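N-acetyl-beta-D glucosaminidase (Rhizomucor miehei CAU432, PDB 4ZM6) probably hydrolyses beta-linked N-acetylglucosamine as a family 3 glycoside hydrolase, and also carries a GCN5-related region that binds acetyl-CoA and probably acts as a glucosamine N-acetyltransferase. Local coordinates at residues V55-L58 and T59-Q63; H237-K240 and D241-S244; L254-R258 and F259-G263; E271-A274 and V275-T278; F340-W343 and D344-L347. All blocks are in the same frame, centred on the assembly; numbering follows the deposited sequence.

The five contacts follow one another along the chain and show local side-chain and backbone contacts within a helix, in a loop turn and at helix ends. Contacts 1 to 4 belong to the family 3 glycoside hydrolase N-terminal region. Contacts 1 and 5 are neighbours, with centres about 13 Å apart: Gln63 of helix 52-68 packs on Val346 and Leu347. Contacts 2 and 4, about 15 Å between centres, meet where Val243 approaches Ala274. Contact 3 lies about 18 Å from contact 2, centre to centre. All five lie away from the acetyl-CoA pocket, though contact 3 meets the acetyltransferase region of the second subunit.

Contact 1: residues V55-L58 and T59-Q63; sequences VQKL and THSLQ
Val55 and Thr59 share one rung of the backbone hydrogen-bond ladder that runs through residues 55-63, one uninterrupted piece of helix 52-68. Thr59 N reaches Val55 O at 2.8 Å, and the same step of four residues joins His60 N to Gln56 O, Ser61 N to Lys57 O and Leu62 N to Leu58 O.

Two hydroxyls add side-chain contacts to this ladder. Ser61 OG donates to Lys57 O at 2.6 Å, so that this carbonyl oxygen is gripped twice by one residue. The two donors come from different directions: the amide is almost in line with the C=O bond, whereas the hydroxyl stands above the carbonyl plane, 51° out of it. A chi1 of -50°, which sets OG beside the serine's own N, turns the hydroxyl back toward the preceding turn. Thr59 OG1 is folded over the backbone as well (chi1 50°), with two carbonyls within reach of its single proton, Val55 O at 2.9 Å and Gln56 O at 3.0 Å. A hydrogen bond between Thr59 OG1 and Leu125 O ties the helix to the end of helix 108-125.

Apolar contact is thinner. The methyls Leu58 CD1 and Leu62 CD1 lie 4.3 Å apart, one turn from each other, and Val55 CG1 faces Thr59 CG2 at 4.2 Å.

Helix 52-68 is the crossover of the beta-alpha-beta unit linking the parallel strands 41-44 and 76-79. Thr59 and Gln63 pack on Ile77 of the second of these strands, while Gln63 also touches helix 343-348.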
loop_
_atom_site.group_PDB
_atom_site.type_symbol
_atom_site.label_atom_id
_atom_site.label_comp_id
_atom_site.label_asym_id
_atom_site.label_seq_id
_atom_site.Cartn_x
_atom_site.Cartn_y
_atom_site.Cartn_z
ATOM N N VAL A 55 34.067 18.416 24.639
ATOM C CA VAL A 55 33.711 17.355 23.704
ATOM C C VAL A 55 34.473 17.496 22.388
ATOM O O VAL A 55 34.947 16.503 21.843
ATOM C CB VAL A 55 32.192 17.318 23.430
ATOM C CG1 VAL A 55 31.848 16.152 22.509
ATOM C CG2 VAL A 55 31.417 17.215 24.741
ATOM N N GLN A 56 34.584 18.722 21.879
ATOM C CA GLN A 56 35.379 18.977 20.672
ATOM C C GLN A 56 36.820 18.537 20.869
ATOM O O GLN A 56 37.428 17.955 19.968
ATOM C CB GLN A 56 35.364 20.459 20.299
ATOM C CG GLN A 56 34.087 20.930 19.621
ATOM C CD GLN A 56 34.267 22.230 18.853
ATOM O OE1 GLN A 56 35.388 22.644 18.556
ATOM N NE2 GLN A 56 33.157 22.875 18.520
ATOM N N LYS A 57 37.360 18.834 22.051
ATOM C CA LYS A 57 38.695 18.392 22.430
ATOM C C LYS A 57 38.753 16.868 22.489
ATOM O O LYS A 57 39.627 16.252 21.875
ATOM C CB LYS A 57 39.084 18.977 23.790
ATOM C CG LYS A 57 40.532 18.725 24.186
ATOM C CD LYS A 57 40.819 19.236 25.588
ATOM C CE LYS A 57 42.293 19.097 25.932
ATOM N NZ LYS A 57 42.659 19.914 27.121
ATOM N N LEU A 58 37.810 16.279 23.226
ATOM C CA LEU A 58 37.724 14.826 23.401
ATOM C C LEU A 58 37.672 14.080 22.068
ATOM O O LEU A 58 38.425 13.128 21.860
ATOM C CB LEU A 58 36.501 14.464 24.257
ATOM C CG LEU A 58 36.134 12.982 24.428
ATOM C CD1 LEU A 58 37.339 12.144 24.829
ATOM C CD2 LEU A 58 35.013 12.822 25.448
ATOM N N THR A 59 36.787 14.513 21.171
ATOM C CA THR A 59 36.651 13.876 19.857
ATOM C C THR A 59 37.922 14.028 19.031
ATOM O O THR A 59 38.353 13.083 18.371
ATOM C CB THR A 59 35.464 14.450 19.057
ATOM O OG1 THR A 59 35.530 15.882 19.055
ATOM C CG2 THR A 59 34.138 13.994 19.662
ATOM N N HIS A 60 38.517 15.218 19.080
ATOM C CA HIS A 60 39.771 15.479 18.379
ATOM C C HIS A 60 40.918 14.647 18.954
ATOM O O HIS A 60 41.750 14.136 18.204
ATOM C CB HIS A 60 40.127 16.966 18.433
ATOM C CG HIS A 60 41.231 17.347 17.499
ATOM N ND1 HIS A 60 42.497 17.672 17.933
ATOM C CD2 HIS A 60 41.264 17.427 16.147
ATOM C CE1 HIS A 60 43.260 17.952 16.890
ATOM N NE2 HIS A 60 42.535 17.809 15.795
ATOM N N SER A 61 40.953 14.517 20.279
ATOM C CA SER A 61 41.966 13.706 20.956
ATOM C C SER A 61 41.962 12.269 20.431
ATOM O O SER A 61 43.005 11.744 20.031
ATOM C CB SER A 61 41.734 13.701 22.472
ATOM O OG SER A 61 41.571 15.014 22.983
ATOM N N LEU A 62 40.779 11.653 20.427
ATOM C CA LEU A 62 40.594 10.284 19.930
ATOM C C LEU A 62 40.998 10.188 18.467
ATOM O O LEU A 62 41.646 9.228 18.043
ATOM C CB LEU A 62 39.130 9.852 20.064
ATOM C CG LEU A 62 38.536 9.792 21.472
ATOM C CD1 LEU A 62 37.026 9.617 21.412
ATOM C CD2 LEU A 62 39.173 8.673 22.275
ATOM N N GLN A 63 40.604 11.202 17.708
ATOM C CA GLN A 63 40.884 11.267 16.282
ATOM C C GLN A 63 42.386 11.394 16.022
ATOM O O GLN A 63 42.920 10.763 15.106
ATOM C CB GLN A 63 40.138 12.455 15.664
ATOM C CG GLN A 63 39.409 12.140 14.374
ATOM C CD GLN A 63 38.276 11.136 14.549
ATOM O OE1 GLN A 63 37.548 11.168 15.540
ATOM N NE2 GLN A 63 38.122 10.244 13.577
#

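Contact 2: residues H237-K240 and D241-S244; sequences HFNK and DVVS
Asn239 and Asp241 are joined by a hydrogen bond from Asp241 N to Asn239 OD1, 2.7 Å long, in which the nitrogen lies nearly on the axis of the side-chain carbonyl but its N-H is bent, at 133°. A second donor, Val242 N, meets the same oxygen at 2.9 Å from above the carbonyl plane, 43° out of it, and its N-H points more directly at the oxygen. One side-chain oxygen thus gathers two successive peptide N-H groups as the chain turns. With chi1 at -177°, the amide of Asn239 swings to the side of its own carbonyl carbon, toward the N-H groups of the residues that follow.

The other end of that amide is engaged too: ND2 is hydrogen-bonded to Glu249 OE2, which is consistent with the amide's modelled orientation. Packing comes next. Val242 CG2 rests 3.5 Å from Asn239 ND2, the methyl meeting the amide end of the side chain, and Asp241 CB lies 3.4 Å from Asn239 OD1. Further out, Lys240 CG approaches Asp241 OD1 at 3.9 Å.

This side-chain-to-backbone bond two residues ahead defines an Asx turn, here extended by a bond to the third residue, in the surface loop between strand 227-230 and helix 251-258.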
loop_
_atom_site.group_PDB
_atom_site.type_symbol
_atom_site.label_atom_id
_atom_site.label_comp_id
_atom_site.label_asym_id
_atom_site.label_seq_id
_atom_site.Cartn_x
_atom_site.Cartn_y
_atom_site.Cartn_z
ATOM N N HIS A 237 9.491 -18.697 17.574
ATOM C CA HIS A 237 9.163 -19.183 16.227
ATOM C C HIS A 237 10.340 -19.110 15.242
ATOM O O HIS A 237 10.245 -19.646 14.142
ATOM C CB HIS A 237 7.974 -18.416 15.642
ATOM C CG HIS A 237 6.667 -18.710 16.313
ATOM N ND1 HIS A 237 6.096 -17.859 17.238
ATOM C CD2 HIS A 237 5.809 -19.748 16.176
ATOM C CE1 HIS A 237 4.945 -18.365 17.647
ATOM N NE2 HIS A 237 4.747 -19.510 17.018
ATOM N N PHE A 238 11.427 -18.441 15.628
ATOM C CA PHE A 238 12.637 -18.344 14.798
ATOM C C PHE A 238 13.815 -19.062 15.453
ATOM O O PHE A 238 14.456 -19.909 14.834
ATOM C CB PHE A 238 13.009 -16.874 14.568
ATOM C CG PHE A 238 11.987 -16.099 13.783
ATOM C CD1 PHE A 238 10.814 -15.661 14.387
ATOM C CD2 PHE A 238 12.205 -15.796 12.447
ATOM C CE1 PHE A 238 9.873 -14.946 13.671
ATOM C CE2 PHE A 238 11.266 -15.080 11.725
ATOM C CZ PHE A 238 10.098 -14.655 12.338
ATOM N N ASN A 239 14.110 -18.691 16.696
ATOM C CA ASN A 239 15.161 -19.332 17.480
ATOM C C ASN A 239 14.850 -19.221 18.969
ATOM O O ASN A 239 14.877 -18.124 19.540
ATOM C CB ASN A 239 16.522 -18.701 17.176
ATOM C CG ASN A 239 17.663 -19.384 17.908
ATOM O OD1 ASN A 239 17.537 -19.768 19.072
ATOM N ND2 ASN A 239 18.792 -19.529 17.227
ATOM N N LYS A 240 14.564 -20.368 19.586
ATOM C CA LYS A 240 14.173 -20.429 20.997
ATOM C C LYS A 240 15.361 -20.654 21.940
ATOM O O LYS A 240 15.199 -20.616 23.158
ATOM C CB LYS A 240 13.111 -21.518 21.205
ATOM C CG LYS A 240 13.635 -22.947 21.140
ATOM C CD LYS A 240 12.550 -23.935 20.738
ATOM C CE LYS A 240 12.309 -23.925 19.235
ATOM N NZ LYS A 240 11.378 -25.009 18.818
ATOM N N ASP A 241 16.547 -20.883 21.380
ATOM C CA ASP A 241 17.750 -21.094 22.185
ATOM C C ASP A 241 18.412 -19.778 22.589
ATOM O O ASP A 241 18.806 -19.611 23.742
ATOM C CB ASP A 241 18.760 -21.964 21.430
ATOM C CG ASP A 241 18.228 -23.358 21.127
ATOM O OD1 ASP A 241 17.358 -23.856 21.878
ATOM O OD2 ASP A 241 18.690 -23.958 20.135
ATOM N N VAL A 242 18.534 -18.847 21.644
ATOM C CA VAL A 242 19.277 -17.606 21.888
ATOM C C VAL A 242 18.565 -16.345 21.422
ATOM O O VAL A 242 17.640 -16.388 20.611
ATOM C CB VAL A 242 20.676 -17.644 21.244
ATOM C CG1 VAL A 242 21.583 -18.588 22.018
ATOM C CG2 VAL A 242 20.592 -18.041 19.775
ATOM N N VAL A 243 19.050 -15.224 21.941
ATOM C CA VAL A 243 18.441 -13.917 21.742
ATOM C C VAL A 243 18.715 -13.403 20.313
ATOM O O VAL A 243 19.715 -13.775 19.694
ATOM C CB VAL A 243 18.929 -12.938 22.847
ATOM C CG1 VAL A 243 20.124 -12.104 22.395
ATOM C CG2 VAL A 243 17.792 -12.052 23.322
ATOM N N SER A 244 17.816 -12.559 19.803
ATOM C CA SER A 244 17.806 -12.149 18.386
ATOM C C SER A 244 19.142 -11.667 17.807
ATOM O O SER A 244 19.461 -11.962 16.653
ATOM C CB SER A 244 16.751 -11.063 18.164
ATOM O OG SER A 244 16.929 -9.983 19.065
#

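Contact 3: residues L254-R258 and F259-G263; sequences LLRRR and FGYKG
Arg256 presents the edge of its guanidinium group to the carbonyl oxygens of Tyr261 and Gly263, both close to its plane. The motif is a helix C-terminus with a pi-type turn, through which helix 251-258 passes into the loop before strand 264-267 of a domain of the TIM-barrel clan. Arg256 NH1 donates to both oxygens, lying in the carbonyl plane of Gly263 but above that of Tyr261, 44° out of it. Phe259 has Arg258 CG over one face of its ring and Leu255 CA at its edge. The Arg258 guanidinium forms an off-centre cation-pi contact with that ring, its CZ 4.9 Å from the Phe259 centroid and the two planes 45° apart. On the Tyr261 ring, Gly263 N sits 3.5 Å above the plane of one face, over the centre.

Phe259 N bonds to Leu254 O at 3.0 Å, five residues back, and Tyr261 N to Leu255 O at 3.2 Å, six back. Gly260 lies between them at a positive phi of 69°, which takes the chain out of the helix.

The arginines also have partners beyond the turn: Arg256 pairs with Asp294, while Arg258 has salt bridges to Asp206 and to Asp542 of the second subunit.

Of the two NH1 bonds of Arg256, that to Gly263 O is the shorter, at 2.7 Å. A water donates to Arg256 O at 2.9 Å and, weakly, to Tyr261 O at 3.3 Å.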
loop_
_atom_site.group_PDB
_atom_site.type_symbol
_atom_site.label_atom_id
_atom_site.label_comp_id
_atom_site.label_asym_id
_atom_site.label_seq_id
_atom_site.Cartn_x
_atom_site.Cartn_y
_atom_site.Cartn_z
ATOM N N LEU A 254 16.756 -13.291 7.867
ATOM C CA LEU A 254 15.662 -12.341 7.759
ATOM C C LEU A 254 16.138 -11.011 7.190
ATOM O O LEU A 254 15.647 -10.559 6.153
ATOM C CB LEU A 254 15.007 -12.137 9.121
ATOM C CG LEU A 254 13.585 -11.589 9.083
ATOM C CD1 LEU A 254 12.634 -12.575 8.413
ATOM C CD2 LEU A 254 13.122 -11.260 10.494
ATOM N N LEU A 255 17.104 -10.394 7.861
ATOM C CA LEU A 255 17.562 -9.065 7.472
ATOM C C LEU A 255 18.390 -9.101 6.183
ATOM O O LEU A 255 18.177 -8.299 5.280
ATOM C CB LEU A 255 18.364 -8.429 8.612
ATOM C CG LEU A 255 18.612 -6.924 8.527
ATOM C CD1 LEU A 255 17.314 -6.171 8.279
ATOM C CD2 LEU A 255 19.286 -6.421 9.794
ATOM N N ARG A 256 19.315 -10.049 6.096
ATOM C CA ARG A 256 20.232 -10.129 4.962
ATOM C C ARG A 256 19.603 -10.825 3.755
ATOM O O ARG A 256 19.592 -10.271 2.660
ATOM C CB ARG A 256 21.531 -10.834 5.376
ATOM C CG ARG A 256 22.704 -10.592 4.441
ATOM C CD ARG A 256 23.189 -9.155 4.498
ATOM N NE ARG A 256 24.104 -8.906 5.606
ATOM C CZ ARG A 256 24.531 -7.698 5.969
ATOM N NH1 ARG A 256 24.113 -6.609 5.326
ATOM N NH2 ARG A 256 25.370 -7.575 6.992
ATOM N N ARG A 257 19.078 -12.029 3.959
ATOM C CA ARG A 257 18.512 -12.810 2.859
ATOM C C ARG A 257 17.125 -12.309 2.426
ATOM O O ARG A 257 16.993 -11.737 1.346
ATOM C CB ARG A 257 18.493 -14.306 3.211
ATOM C CG ARG A 257 17.788 -15.186 2.186
ATOM C CD ARG A 257 18.446 -16.551 1.997
ATOM N NE ARG A 257 18.892 -17.162 3.254
ATOM C CZ ARG A 257 20.150 -17.500 3.547
ATOM N NH1 ARG A 257 21.144 -17.308 2.680
ATOM N NH2 ARG A 257 20.420 -18.049 4.729
ATOM N N ARG A 258 16.107 -12.514 3.260
ATOM C CA ARG A 258 14.727 -12.121 2.927
ATOM C C ARG A 258 14.620 -10.657 2.477
ATOM O O ARG A 258 14.218 -10.385 1.348
ATOM C CB ARG A 258 13.793 -12.373 4.117
ATOM C CG ARG A 258 12.449 -11.649 4.055
ATOM C CD ARG A 258 11.269 -12.606 4.073
ATOM N NE ARG A 258 9.993 -11.921 3.838
ATOM C CZ ARG A 258 9.344 -11.166 4.728
ATOM N NH1 ARG A 258 9.836 -10.954 5.944
ATOM N NH2 ARG A 258 8.189 -10.609 4.394
ATOM N N PHE A 259 14.968 -9.725 3.362
ATOM C CA PHE A 259 14.867 -8.299 3.049
ATOM C C PHE A 259 15.941 -7.812 2.078
ATOM O O PHE A 259 15.770 -6.769 1.451
ATOM C CB PHE A 259 14.882 -7.450 4.323
ATOM C CG PHE A 259 13.574 -7.462 5.067
ATOM C CD1 PHE A 259 12.418 -6.966 4.472
ATOM C CD2 PHE A 259 13.493 -7.971 6.358
ATOM C CE1 PHE A 259 11.209 -6.980 5.146
ATOM C CE2 PHE A 259 12.286 -7.984 7.037
ATOM C CZ PHE A 259 11.144 -7.491 6.431
ATOM N N GLY A 260 17.038 -8.554 1.949
ATOM C CA GLY A 260 18.079 -8.213 0.981
ATOM C C GLY A 260 18.847 -6.957 1.339
ATOM O O GLY A 260 19.285 -6.231 0.453
ATOM N N TYR A 261 19.013 -6.703 2.637
ATOM C CA TYR A 261 19.686 -5.494 3.106
ATOM C C TYR A 261 21.194 -5.599 2.865
ATOM O O TYR A 261 21.825 -6.571 3.279
ATOM C CB TYR A 261 19.385 -5.253 4.593
ATOM C CG TYR A 261 19.986 -3.975 5.156
ATOM C CD1 TYR A 261 19.715 -2.739 4.577
ATOM C CD2 TYR A 261 20.816 -4.002 6.275
ATOM C CE1 TYR A 261 20.257 -1.571 5.086
ATOM C CE2 TYR A 261 21.363 -2.837 6.791
ATOM C CZ TYR A 261 21.082 -1.625 6.193
ATOM O OH TYR A 261 21.629 -0.468 6.697
ATOM N N LYS A 262 21.756 -4.595 2.191
ATOM C CA LYS A 262 23.176 -4.582 1.831
ATOM C C LYS A 262 24.055 -3.783 2.795
ATOM O O LYS A 262 25.278 -3.835 2.688
ATOM C CB LYS A 262 23.352 -3.998 0.430
ATOM C CG LYS A 262 22.527 -4.672 -0.657
ATOM C CD LYS A 262 22.821 -6.163 -0.765
ATOM C CE LYS A 262 22.378 -6.718 -2.112
ATOM N NZ LYS A 262 20.980 -6.332 -2.456
ATOM N N GLY A 263 23.442 -3.046 3.721
ATOM C CA GLY A 263 24.179 -2.150 4.620
ATOM C C GLY A 263 24.776 -2.812 5.851
ATOM O O GLY A 263 24.826 -4.034 5.950
HETATM O O HOH W 1 21.775 -9.103 1.159
#

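Contact 4: residues E271-A274 and V275-T278; sequences EMDA and VKET
Met272 O accepts from Val275 N and Lys276 N at the start of a very short helix, residues 273-276. Met272 is the N-cap and keeps an extended backbone. The two amides differ in approach: Lys276 N comes to Met272 O at 2.8 Å, in the carbonyl plane, and Val275 N at 3.2 Å from above that plane. Glu277 N follows with a bond to Asp273 O, 2.9 Å long. The chain then leaves the helix, so little more than one turn is built; at its end Thr278 OG1 has Ala274 O and Val275 O nearby, both weak and with the choice between them undecided.

The outer side carries three charged side chains. Asp273 and Lys276 run side by side and point the same way. The bend of the lysine chain at chi3 (67°) lays CE 3.3 Å from Asp273 OD1, and NZ forms a long salt bridge of 3.7 Å with the same oxygen. Asp273 also meets Glu277, chiefly through carbon: Asp273 CB touches Glu277 CG at 3.5 Å. Their carboxylates, with planes 36° apart, bring like charges together, Asp273 OD1 and Glu277 OE1 being 4.1 Å apart. Lys276 would probably ease that repulsion, and the N-terminal end of the helix may also favour the negative charge of Asp273.

In the fold, the turn lies in the connection from strand 264-267 to helix 281-291. Its buried N-cap, Met272, packs on the loop residues Ser191, His192 and His232, while Glu271 is hydrogen-bonded to Thr301, just beyond strand 296-298.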
loop_
_atom_site.group_PDB
_atom_site.type_symbol
_atom_site.label_atom_id
_atom_site.label_comp_id
_atom_site.label_asym_id
_atom_site.label_seq_id
_atom_site.Cartn_x
_atom_site.Cartn_y
_atom_site.Cartn_z
ATOM N N GLU A 271 26.441 -5.661 26.711
ATOM C CA GLU A 271 26.607 -5.719 28.164
ATOM C C GLU A 271 25.286 -5.649 28.929
ATOM O O GLU A 271 25.281 -5.682 30.158
ATOM C CB GLU A 271 27.544 -4.604 28.634
ATOM C CG GLU A 271 28.970 -4.748 28.113
ATOM C CD GLU A 271 29.954 -3.812 28.794
ATOM O OE1 GLU A 271 29.601 -3.203 29.829
ATOM O OE2 GLU A 271 31.091 -3.685 28.288
ATOM N N MET A 272 24.169 -5.555 28.210
ATOM C CA MET A 272 22.852 -5.627 28.840
ATOM C C MET A 272 22.637 -7.053 29.331
ATOM O O MET A 272 23.248 -7.999 28.814
ATOM C CB MET A 272 21.752 -5.232 27.853
ATOM C CG MET A 272 21.848 -3.795 27.359
ATOM S SD MET A 272 21.062 -3.540 25.756
ATOM C CE MET A 272 19.364 -3.253 26.235
ATOM N N ASP A 273 21.776 -7.209 30.330
ATOM C CA ASP A 273 21.575 -8.515 30.964
ATOM C C ASP A 273 20.958 -9.550 30.018
ATOM O O ASP A 273 21.176 -10.751 30.184
ATOM C CB ASP A 273 20.722 -8.388 32.235
ATOM C CG ASP A 273 21.448 -7.660 33.365
ATOM O OD1 ASP A 273 22.693 -7.773 33.465
ATOM O OD2 ASP A 273 20.766 -6.982 34.163
ATOM N N ALA A 274 20.207 -9.082 29.024
ATOM C CA ALA A 274 19.598 -9.966 28.028
ATOM C C ALA A 274 20.616 -10.816 27.257
ATOM O O ALA A 274 20.276 -11.896 26.782
ATOM C CB ALA A 274 18.749 -9.153 27.061
ATOM N N VAL A 275 21.846 -10.326 27.116
ATOM C CA VAL A 275 22.912 -11.113 26.492
ATOM C C VAL A 275 24.079 -11.418 27.435
ATOM O O VAL A 275 24.826 -12.363 27.186
ATOM C CB VAL A 275 23.459 -10.426 25.222
ATOM C CG1 VAL A 275 24.558 -9.439 25.571
ATOM C CG2 VAL A 275 23.985 -11.456 24.232
ATOM N N LYS A 276 24.257 -10.619 28.488
ATOM C CA LYS A 276 25.324 -10.867 29.466
ATOM C C LYS A 276 24.959 -12.009 30.418
ATOM O O LYS A 276 25.839 -12.742 30.876
ATOM C CB LYS A 276 25.637 -9.596 30.267
ATOM C CG LYS A 276 26.768 -9.751 31.285
ATOM C CD LYS A 276 27.068 -8.457 32.029
ATOM C CE LYS A 276 25.911 -8.048 32.933
ATOM N NZ LYS A 276 26.263 -6.905 33.817
ATOM N N GLU A 277 23.666 -12.150 30.716
ATOM C CA GLU A 277 23.180 -13.199 31.617
ATOM C C GLU A 277 22.650 -14.436 30.873
ATOM O O GLU A 277 22.109 -15.344 31.505
ATOM C CB GLU A 277 22.095 -12.649 32.552
ATOM C CG GLU A 277 22.423 -11.317 33.222
ATOM C CD GLU A 277 23.672 -11.362 34.090
ATOM O OE1 GLU A 277 23.542 -11.356 35.334
ATOM O OE2 GLU A 277 24.787 -11.397 33.534
ATOM N N THR A 278 22.787 -14.461 29.545
ATOM C CA THR A 278 22.526 -15.667 28.749
ATOM C C THR A 278 23.845 -16.313 28.347
ATOM O O THR A 278 24.004 -17.527 28.453
ATOM C CB THR A 278 21.710 -15.373 27.473
ATOM O OG1 THR A 278 22.428 -14.459 26.632
ATOM C CG2 THR A 278 20.340 -14.800 27.822
#

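Contact 5: residues F340-W343 and D344-L347; sequences FLNW and DDVL
Asn342 and Asp345 pair through their side chains at the start of helix 343-348. Asn342 ND2 donates to Asp345 OD2 at 3.1 Å, reaching the carboxylate oxygen on its syn side but 28° out of the carboxylate plane; the two side chains cross at about a right angle. The other amide atom works in the opposite sense: Asn342 OD1 accepts from Asp345 N, a weak bond of 3.4 Å. One side chain thereby offers a donor to the aspartate's carboxylate and an acceptor to its backbone. Setting CG between its own N and carbonyl carbon, at chi1 77°, lets the Asn342 amide lean over the first turn.

The backbone carbonyls are also used. Asn342 O receives Val346 N at 3.3 Å, and Trp343 O receives Leu347 N at 3.1 Å, the first bonds of the helical ladder.

The indole nitrogen of Trp343 is satisfied outside these residues, by Lys72 O, and Arg67 makes a cation-pi contact with the same ring. Within the helix, Leu347 CD1 comes obliquely to the ring system, 3.9 Å from Trp343 CE3. Val346 and Leu347 turn to helix 52-68, packing on Gln63.

A side-chain acceptor bonded to the amide three residues on, at the residue just before a helix, is an asparagine N-cap, here with a weak capping bond, used where the chain turns from helix 323-340 into helix 343-348.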
loop_
_atom_site.group_PDB
_atom_site.type_symbol
_atom_site.label_atom_id
_atom_site.label_comp_id
_atom_site.label_asym_id
_atom_site.label_seq_id
_atom_site.Cartn_x
_atom_site.Cartn_y
_atom_site.Cartn_z
ATOM N N PHE A 340 30.834 8.919 4.865
ATOM C CA PHE A 340 30.736 9.992 5.857
ATOM C C PHE A 340 32.066 10.584 6.337
ATOM O O PHE A 340 32.080 11.704 6.847
ATOM C CB PHE A 340 29.965 9.485 7.080
ATOM C CG PHE A 340 28.507 9.229 6.823
ATOM C CD1 PHE A 340 27.585 10.264 6.894
ATOM C CD2 PHE A 340 28.052 7.952 6.529
ATOM C CE1 PHE A 340 26.240 10.033 6.670
ATOM C CE2 PHE A 340 26.708 7.713 6.303
ATOM C CZ PHE A 340 25.800 8.756 6.373
ATOM N N LEU A 341 33.170 9.853 6.185
ATOM C CA LEU A 341 34.421 10.202 6.869
ATOM C C LEU A 341 35.569 10.525 5.915
ATOM O O LEU A 341 35.780 9.834 4.923
ATOM C CB LEU A 341 34.843 9.066 7.813
ATOM C CG LEU A 341 33.762 8.539 8.769
ATOM C CD1 LEU A 341 34.284 7.375 9.595
ATOM C CD2 LEU A 341 33.248 9.638 9.682
ATOM N N ASN A 342 36.293 11.596 6.225
ATOM C CA ASN A 342 37.547 11.919 5.551
ATOM C C ASN A 342 38.453 12.684 6.515
ATOM O O ASN A 342 37.982 13.517 7.291
ATOM C CB ASN A 342 37.298 12.713 4.262
ATOM C CG ASN A 342 36.971 14.171 4.521
ATOM O OD1 ASN A 342 37.862 14.989 4.757
ATOM N ND2 ASN A 342 35.690 14.506 4.466
ATOM N N TRP A 343 39.750 12.400 6.454
ATOM C CA TRP A 343 40.692 12.869 7.473
ATOM C C TRP A 343 40.749 14.389 7.652
ATOM O O TRP A 343 40.901 14.865 8.775
ATOM C CB TRP A 343 42.096 12.320 7.196
ATOM C CG TRP A 343 42.265 10.902 7.638
ATOM C CD1 TRP A 343 42.471 9.809 6.845
ATOM C CD2 TRP A 343 42.230 10.421 8.987
ATOM N NE1 TRP A 343 42.576 8.676 7.620
ATOM C CE2 TRP A 343 42.427 9.024 8.937
ATOM C CE3 TRP A 343 42.052 11.036 10.231
ATOM C CZ2 TRP A 343 42.457 8.233 10.087
ATOM C CZ3 TRP A 343 42.082 10.249 11.375
ATOM C CH2 TRP A 343 42.284 8.862 11.293
ATOM N N ASP A 344 40.617 15.137 6.558
ATOM C CA ASP A 344 40.778 16.593 6.593
ATOM C C ASP A 344 39.811 17.256 7.574
ATOM O O ASP A 344 40.237 17.759 8.614
ATOM C CB ASP A 344 40.616 17.204 5.196
ATOM C CG ASP A 344 41.734 16.800 4.244
ATOM O OD1 ASP A 344 41.958 15.583 4.066
ATOM O OD2 ASP A 344 42.381 17.698 3.666
ATOM N N ASP A 345 38.517 17.238 7.255
ATOM C CA ASP A 345 37.508 17.922 8.085
ATOM C C ASP A 345 37.181 17.185 9.394
ATOM O O ASP A 345 36.568 17.755 10.298
ATOM C CB ASP A 345 36.226 18.216 7.284
ATOM C CG ASP A 345 35.634 16.981 6.627
ATOM O OD1 ASP A 345 36.085 15.853 6.922
ATOM O OD2 ASP A 345 34.709 17.149 5.806
ATOM N N VAL A 346 37.590 15.923 9.485
ATOM C CA VAL A 346 37.474 15.150 10.719
ATOM C C VAL A 346 38.479 15.653 11.771
ATOM O O VAL A 346 38.195 15.621 12.972
ATOM C CB VAL A 346 37.651 13.635 10.424
ATOM C CG1 VAL A 346 37.911 12.834 11.684
ATOM C CG2 VAL A 346 36.421 13.084 9.712
ATOM N N LEU A 347 39.640 16.125 11.313
ATOM C CA LEU A 347 40.674 16.697 12.193
ATOM C C LEU A 347 40.589 18.221 12.311
ATOM O O LEU A 347 40.881 18.778 13.371
ATOM C CB LEU A 347 42.069 16.332 11.682
ATOM C CG LEU A 347 42.435 14.847 11.691
ATOM C CD1 LEU A 347 43.611 14.581 10.764
ATOM C CD2 LEU A 347 42.746 14.383 13.106
#